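Local coordinates for protein cytochrome P450 RhF (Acinetobacter radioresistens, PDB 6RO8) that binds heme through a cysteine thiolate as the heme domain of a longer, self-sufficient class VII cytochrome P450 and probably catalyses monooxygenation, with peroxygenase activity, at residues D153-K158 / E396-R401; A282-L287 / F412-N417. All blocks are in the same frame, centred on the assembly; numbering follows the deposited sequence.

Contact 1 (D153-K158 / E396-R401)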
# COMPACT_ATOMS: atom_id res chain seq x y z
N ASP A 153 -22.71 -6.64 12.81
CA ASP A 153 -23.74 -7.34 13.56
C ASP A 153 -23.16 -7.90 14.85
O ASP A 153 -23.82 -7.93 15.89
CB ASP A 153 -24.37 -8.45 12.72
CG ASP A 153 -25.47 -7.94 11.79
OD1 ASP A 153 -25.90 -6.77 11.93
OD2 ASP A 153 -25.91 -8.72 10.90
N GLY A 154 -21.88 -8.29 14.80
CA GLY A 154 -21.27 -8.93 15.95
C GLY A 154 -20.91 -7.96 17.06
O GLY A 154 -21.05 -8.28 18.24
N PHE A 155 -20.44 -6.77 16.71
CA PHE A 155 -19.91 -5.89 17.74
C PHE A 155 -20.78 -4.67 18.01
O PHE A 155 -20.50 -3.94 18.96
CB PHE A 155 -18.47 -5.46 17.39
CG PHE A 155 -18.34 -4.54 16.19
CD1 PHE A 155 -18.65 -3.19 16.29
CD2 PHE A 155 -17.81 -5.01 15.00
CE1 PHE A 155 -18.48 -2.34 15.21
CE2 PHE A 155 -17.64 -4.16 13.91
CZ PHE A 155 -17.97 -2.82 14.02
N ILE A 156 -21.83 -4.45 17.23
CA ILE A 156 -22.64 -3.25 17.39
C ILE A 156 -23.18 -3.16 18.81
O ILE A 156 -23.36 -2.05 19.33
CB ILE A 156 -23.76 -3.26 16.35
CG1 ILE A 156 -24.69 -2.04 16.46
CG2 ILE A 156 -24.61 -4.51 16.50
CD1 ILE A 156 -23.98 -0.73 16.40
N TYR A 157 -23.40 -4.30 19.47
CA TYR A 157 -23.96 -4.28 20.82
C TYR A 157 -22.99 -3.71 21.85
O TYR A 157 -23.43 -3.20 22.89
CB TYR A 157 -24.38 -5.69 21.21
CG TYR A 157 -23.21 -6.50 21.71
CD1 TYR A 157 -22.34 -7.11 20.82
CD2 TYR A 157 -22.95 -6.62 23.07
CE1 TYR A 157 -21.26 -7.84 21.27
CE2 TYR A 157 -21.88 -7.34 23.53
CZ TYR A 157 -21.03 -7.95 22.63
OH TYR A 157 -19.95 -8.67 23.10
N LYS A 158 -21.68 -3.79 21.61
CA LYS A 158 -20.71 -3.30 22.58
C LYS A 158 -20.75 -1.78 22.67
O LYS A 158 -21.14 -1.08 21.73
CB LYS A 158 -19.29 -3.74 22.21
CG LYS A 158 -19.16 -5.19 21.79
CD LYS A 158 -17.70 -5.62 21.76
CE LYS A 158 -17.51 -6.91 20.97
NZ LYS A 158 -16.08 -7.36 20.94
N GLU A 396 -19.94 3.53 4.74
CA GLU A 396 -21.39 3.54 4.61
C GLU A 396 -22.03 2.76 5.75
O GLU A 396 -22.91 3.27 6.44
CB GLU A 396 -21.82 2.98 3.25
CG GLU A 396 -23.26 3.36 2.83
CD GLU A 396 -24.32 2.45 3.45
OE1 GLU A 396 -23.91 1.36 3.91
OE2 GLU A 396 -25.54 2.81 3.49
N GLU A 397 -21.57 1.52 5.96
CA GLU A 397 -22.16 0.68 7.00
C GLU A 397 -22.06 1.35 8.36
O GLU A 397 -23.06 1.48 9.08
CB GLU A 397 -21.49 -0.70 7.02
CG GLU A 397 -22.20 -1.76 7.90
CD GLU A 397 -23.50 -2.28 7.26
OE1 GLU A 397 -24.30 -2.96 7.96
OE2 GLU A 397 -23.73 -2.00 6.05
N LEU A 398 -20.87 1.84 8.69
CA LEU A 398 -20.64 2.43 10.01
C LEU A 398 -21.42 3.72 10.20
O LEU A 398 -22.04 3.93 11.25
CB LEU A 398 -19.14 2.70 10.20
CG LEU A 398 -18.32 1.46 10.55
CD1 LEU A 398 -16.82 1.77 10.45
CD2 LEU A 398 -18.69 0.97 11.92
N SER A 399 -21.40 4.62 9.21
CA SER A 399 -22.10 5.89 9.36
C SER A 399 -23.60 5.71 9.29
O SER A 399 -24.34 6.54 9.82
CB SER A 399 -21.64 6.87 8.29
OG SER A 399 -21.99 6.39 7.01
N ARG A 400 -24.07 4.64 8.65
CA ARG A 400 -25.50 4.36 8.59
C ARG A 400 -26.02 3.87 9.92
O ARG A 400 -27.05 4.34 10.42
CB ARG A 400 -25.79 3.33 7.50
CG ARG A 400 -27.24 3.25 7.15
CD ARG A 400 -27.46 2.26 6.03
NE ARG A 400 -27.49 0.89 6.51
CZ ARG A 400 -26.62 -0.04 6.13
NH1 ARG A 400 -25.67 0.27 5.26
NH2 ARG A 400 -26.70 -1.28 6.61
N ARG A 401 -25.31 2.91 10.52
CA ARG A 401 -25.84 2.22 11.68
C ARG A 401 -25.28 2.73 13.00
O ARG A 401 -25.89 2.48 14.05
CB ARG A 401 -25.55 0.72 11.55
CG ARG A 401 -26.10 0.16 10.26
CD ARG A 401 -25.71 -1.28 10.09
NE ARG A 401 -25.95 -2.04 11.31
CZ ARG A 401 -25.68 -3.33 11.43
NH1 ARG A 401 -25.14 -3.98 10.39
NH2 ARG A 401 -25.92 -3.97 12.57
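Asp153 and Arg401 meet in a salt bridge that ties the end of helix 134-155 to the last turn of helix 384-401, the helix that follows the heme-ligating cysteine in the P450 fold. OD1 alone of the aspartate does the touching: Arg401 NH2 reaches Asp153 OD1 at 2.9 Å, nearly along the C-O axis, while NH1 adds a weak second bond to the same oxygen. The carboxylate and guanidinium planes stand 60° apart, so this is no flat two-by-two pairing; one oxygen sits across the gap between two nitrogens. Beside it, Ile156 brings its CG2 methyl to 4.2 Å from Arg401 NH2, and on the apolar side of the contact Phe155 CZ meets Leu398 CD2 at 4.4 Å, the methyl lying at the ring edge. Phe155 and Leu398 both go on to pack against Leu163 of helix 163-168.

The second shell fixes the arginine. Its chain kinks at chi3 (47°), swinging the guanidinium back along its own helix to Glu397, one turn earlier, whose side chain also packs on Val148, Arg149 and Val152. Arg401 NH1 gives its good bond to Glu397 and only the weak one to Asp153; Asp153 OD1 and Glu397 OE1 lie 5.7 Å apart, and the arginine between them probably offsets their repulsion. Glu397 OE2 in turn takes two weak bonds from Arg400, as part of a salt bridge, and Arg400 also pairs with Glu396, making a five-residue charged network. The straightest bond of this network runs from Arg401 NH1 to Glu397 OE1, 2.8 Å long at 165° and in the guanidinium plane.

Contact 2 (A282-L287 / F412-N417)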
# COMPACT_ATOMS: atom_id res chain seq x y z
N ALA A 282 -8.89 6.43 6.78
CA ALA A 282 -10.07 7.20 6.40
C ALA A 282 -11.04 7.35 7.56
O ALA A 282 -11.53 8.45 7.83
CB ALA A 282 -10.75 6.54 5.20
N LEU A 283 -11.33 6.25 8.27
CA LEU A 283 -12.21 6.32 9.42
C LEU A 283 -11.62 7.19 10.52
O LEU A 283 -12.35 7.97 11.16
CB LEU A 283 -12.50 4.92 9.96
CG LEU A 283 -13.41 4.05 9.11
CD1 LEU A 283 -13.19 2.60 9.45
CD2 LEU A 283 -14.84 4.42 9.33
N LYS A 284 -10.30 7.09 10.74
CA LYS A 284 -9.64 7.97 11.70
C LYS A 284 -9.82 9.44 11.32
O LYS A 284 -10.16 10.28 12.16
CB LYS A 284 -8.16 7.60 11.80
CG LYS A 284 -7.29 8.45 12.72
CD LYS A 284 -5.92 7.79 12.90
CE LYS A 284 -4.94 8.70 13.63
NZ LYS A 284 -4.86 10.03 12.97
N LEU A 285 -9.61 9.76 10.04
CA LEU A 285 -9.77 11.12 9.55
C LEU A 285 -11.20 11.62 9.72
O LEU A 285 -11.43 12.69 10.30
CB LEU A 285 -9.39 11.18 8.07
CG LEU A 285 -8.03 11.68 7.66
CD1 LEU A 285 -7.99 11.69 6.15
CD2 LEU A 285 -7.80 13.07 8.22
N LEU A 286 -12.18 10.86 9.21
CA LEU A 286 -13.56 11.34 9.17
C LEU A 286 -14.21 11.33 10.55
O LEU A 286 -15.07 12.18 10.82
CB LEU A 286 -14.38 10.51 8.18
CG LEU A 286 -13.84 10.40 6.74
CD1 LEU A 286 -14.47 9.23 5.97
CD2 LEU A 286 -13.98 11.71 5.93
N LEU A 287 -13.86 10.37 11.41
CA LEU A 287 -14.44 10.32 12.75
C LEU A 287 -13.94 11.44 13.64
O LEU A 287 -14.55 11.72 14.68
CB LEU A 287 -14.13 8.98 13.42
CG LEU A 287 -15.02 7.81 13.00
CD1 LEU A 287 -14.77 6.63 13.90
CD2 LEU A 287 -16.47 8.19 13.04
N PHE A 412 -1.97 6.58 19.08
CA PHE A 412 -1.90 5.84 17.83
C PHE A 412 -0.47 5.43 17.55
O PHE A 412 0.45 6.25 17.63
CB PHE A 412 -2.45 6.65 16.66
CG PHE A 412 -3.92 6.90 16.74
CD1 PHE A 412 -4.82 5.92 16.35
CD2 PHE A 412 -4.41 8.09 17.24
CE1 PHE A 412 -6.17 6.13 16.43
CE2 PHE A 412 -5.75 8.31 17.34
CZ PHE A 412 -6.64 7.33 16.92
N THR A 413 -0.27 4.16 17.22
CA THR A 413 1.05 3.64 16.89
C THR A 413 1.07 3.19 15.43
O THR A 413 0.03 2.82 14.87
CB THR A 413 1.44 2.51 17.86
OG1 THR A 413 0.64 1.34 17.63
CG2 THR A 413 1.23 2.96 19.29
N TYR A 414 2.25 3.26 14.82
CA TYR A 414 2.44 2.88 13.42
C TYR A 414 3.63 1.95 13.30
O TYR A 414 4.71 2.24 13.84
CB TYR A 414 2.63 4.10 12.50
CG TYR A 414 1.47 5.06 12.59
CD1 TYR A 414 1.42 6.03 13.59
CD2 TYR A 414 0.39 4.97 11.72
CE1 TYR A 414 0.36 6.89 13.71
CE2 TYR A 414 -0.69 5.84 11.83
CZ TYR A 414 -0.70 6.80 12.84
OH TYR A 414 -1.76 7.67 12.98
N LEU A 415 3.43 0.83 12.62
CA LEU A 415 4.54 -0.04 12.24
C LEU A 415 5.60 0.76 11.48
O LEU A 415 5.33 1.34 10.43
CB LEU A 415 4.04 -1.19 11.37
CG LEU A 415 5.05 -2.32 11.18
CD1 LEU A 415 5.26 -3.10 12.50
CD2 LEU A 415 4.63 -3.24 10.04
N ALA A 416 6.81 0.80 12.04
CA ALA A 416 7.84 1.67 11.48
C ALA A 416 8.34 1.10 10.16
O ALA A 416 8.95 0.03 10.13
CB ALA A 416 8.98 1.85 12.47
N ASN A 417 8.05 1.79 9.07
CA ASN A 417 8.51 1.40 7.75
C ASN A 417 8.47 2.66 6.90
O ASN A 417 8.07 3.73 7.36
CB ASN A 417 7.67 0.24 7.19
CG ASN A 417 6.30 0.69 6.69
OD1 ASN A 417 6.09 0.86 5.48
ND2 ASN A 417 5.38 0.92 7.61
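Lys284 lays the end of its side chain over one face of the Phe412 ring, in a CH-pi and cation-pi contact between helix 273-288 and the loop that joins strands 406-407 and 427-429. The methylene CE sits 3.6 Å from the ring centroid of Phe412 and 7° off the normal, practically over the centre, with all six ring carbons at similar distances from it. CD, one bond back along the chain, touches the CE1 side of the ring, 3.9 Å from Phe412 CE1. The ammonium is farther away, with NZ of Lys284 4.9 Å from the Phe412 centroid, but still over the face at 15° off the normal. The charge can still interact with the pi electrons, though at this distance probably modestly, while the methylenes do the close packing.

The two side chains run past each other in opposite directions. Lys284 leaves its helix extended, CG opposite the backbone N, and stays straight until chi4 turns to -53°; that last bend carries NZ away from the line of the chain, with CE kept over the ring.

Tyr414 approaches Lys284 from the opposite direction and brings its hydroxyl to CE: Tyr414 OH is 3.4 Å from Lys284 CE and 3.9 Å from NZ, a van der Waals approach with no hydrogen bond. Arg421 makes a cation-pi contact with Tyr414, and Leu426 packs against Lys284 from the loop leading to strand 427-429. On other sides of the same helix, Leu283 and Leu286 pack on helix 384-401, and Leu285 lies on helix 303-314.

Overall arrangement
Contacts 1 and 2 lie on the same side of the chain's centre, their own centres about 20 Å apart. Their segments alternate along the sequence, 153-158, 282-287, 396-401 and 412-417, so each contact spans a piece of the other. Helix 384-401 links them directly: Leu398 CD1 lies 3.5 Å from Leu283 CD2, joining it to helix 273-288. The three-stranded sheet 160-162, 427-429 and 406-407 provides a second connection, its first strand following segment 153-158 and the other two flanking the loop of 412-417. Both are structural packing away from the heme site: contact 1 joins an early helix to a late one, contact 2 a helix to a loop within the domain's later half.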